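Local coordinates for LINE-1 retrotransposable element ORF1 protein (Homo sapiens, PDB 2W7A), which binds single-stranded nucleic acid and acts as a nucleic acid chaperone that is essential for retrotransposition of LINE-1 elements, at residues A[24-27]-A[28-31]. Residues are numbered along the deposited sequence; the frame is centred on the assembly and turned at random. Where two conformers were deposited one is given.
Sequences NTLQ and DIIQ
Asn-24, Thr-25, Leu-26 and Gln-27 each offer a carbonyl oxygen to the amide four residues on, so 24-27 and 28-31 are consecutive turns of helix 19-33; the first of these bonds, Asp-28 N to Asn-24 O, measures 2.8 Å. Glutamine, whose long amide both donates and accepts, can repeat this spacing on the solvent side: in one of two conformers modelled for Gln-27, NE2 donates to Gln-31 OE1 at 2.6 Å, nearly straight (167° at the hydrogen), a link probably made only part of the time. In that conformer CG is anti to the backbone N (chi1 180°) and a bend at chi2 turns NE2 toward OE1, the amide planes almost perpendicular. The acceptor lies in the donating amide's plane, whereas NE2 is tilted from that of the accepting carbonyl. Thr-25 and Asp-28 share a water, which donates to Thr-25 OG1 at 3.2 Å and to Asp-28 OD2 at 2.8 Å. Thr-25 OG1 also hydrogen-bonds to the carbonyl oxygen of Lys-21, one turn earlier, while the Asp-28 carboxylate takes both the water and a salt bridge from Lys-91. An asparagine in place of Asp-28 would probably leave the Lys-91 ammonium without its charged mate. Leu-26, Ile-29 and Ile-30 suit the inner face; Thr-25 borders it with its methyl, CG2, 4.1 Å from Ile-29 CD1. Ile-29 meets Leu-8 of central strand 5-9, as expected for a helix packed on the sheet of the RRM domain, the part of ORF1p in this chain. The helix is thus amphipathic: hydrocarbon joins it to the sheet, a water and an intermittent glutamine pair link its turns, and Asp-28 ties it to Lys-91 beyond strand 88-90.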
# COMPACT_ATOMS: atom_id res chain seq x y z
N ASN A 24 -3.13 -7.07 6.59
CA ASN A 24 -4.26 -7.67 5.89
C ASN A 24 -4.72 -6.78 4.71
O ASN A 24 -5.09 -7.28 3.64
CB ASN A 24 -5.43 -7.95 6.85
CG ASN A 24 -5.14 -9.06 7.84
OD1 ASN A 24 -4.14 -9.79 7.72
ND2 ASN A 24 -6.00 -9.19 8.84
N THR A 25 -4.67 -5.47 4.90
CA THR A 25 -5.01 -4.51 3.87
C THR A 25 -4.09 -4.68 2.66
O THR A 25 -4.54 -4.70 1.53
CB THR A 25 -4.93 -3.07 4.40
OG1 THR A 25 -5.94 -2.90 5.38
CG2 THR A 25 -5.10 -1.99 3.29
N LEU A 26 -2.80 -4.81 2.88
CA LEU A 26 -1.88 -4.96 1.76
C LEU A 26 -2.15 -6.28 1.02
O LEU A 26 -2.17 -6.31 -0.23
CB LEU A 26 -0.40 -4.87 2.19
CG LEU A 26 0.49 -3.91 1.40
CD1 LEU A 26 0.69 -4.32 -0.04
CD2 LEU A 26 -0.07 -2.49 1.45
N GLN A 27 -2.37 -7.34 1.78
CA GLN A 27 -2.68 -8.60 1.13
C GLN A 27 -4.00 -8.51 0.37
O GLN A 27 -4.11 -9.05 -0.73
CB GLN A 27 -2.65 -9.75 2.13
CG GLN A 27 -2.97 -11.12 1.51
CD GLN A 27 -1.90 -11.64 0.57
OE1 GLN A 27 -0.77 -11.14 0.55
NE2 GLN A 27 -2.27 -12.66 -0.24
N ASP A 28 -4.97 -7.78 0.90
CA ASP A 28 -6.27 -7.57 0.22
C ASP A 28 -6.03 -6.82 -1.10
O ASP A 28 -6.62 -7.17 -2.12
CB ASP A 28 -7.28 -6.86 1.12
CG ASP A 28 -7.82 -7.74 2.23
OD1 ASP A 28 -7.63 -8.97 2.21
OD2 ASP A 28 -8.43 -7.15 3.15
N ILE A 29 -5.10 -5.87 -1.10
CA ILE A 29 -4.83 -5.10 -2.30
C ILE A 29 -4.20 -5.99 -3.37
O ILE A 29 -4.58 -5.97 -4.55
CB ILE A 29 -3.94 -3.85 -2.03
CG1 ILE A 29 -4.80 -2.85 -1.23
CG2 ILE A 29 -3.43 -3.24 -3.31
CD1 ILE A 29 -3.93 -1.71 -0.58
N ILE A 30 -3.28 -6.82 -2.95
CA ILE A 30 -2.62 -7.71 -3.89
C ILE A 30 -3.64 -8.71 -4.49
O ILE A 30 -3.70 -8.95 -5.70
CB ILE A 30 -1.45 -8.44 -3.21
CG1 ILE A 30 -0.36 -7.45 -2.83
CG2 ILE A 30 -0.92 -9.54 -4.11
CD1 ILE A 30 0.70 -8.02 -1.92
N GLN A 31 -4.45 -9.30 -3.63
CA GLN A 31 -5.43 -10.28 -4.09
C GLN A 31 -6.53 -9.68 -4.95
O GLN A 31 -7.02 -10.36 -5.87
CB GLN A 31 -6.02 -11.01 -2.89
CG GLN A 31 -4.98 -11.85 -2.16
CD GLN A 31 -5.54 -12.66 -0.96
OE1 GLN A 31 -4.77 -13.47 -0.39
NE2 GLN A 31 -6.77 -12.48 -0.59
O HOH W 1 -8.38 -4.53 4.15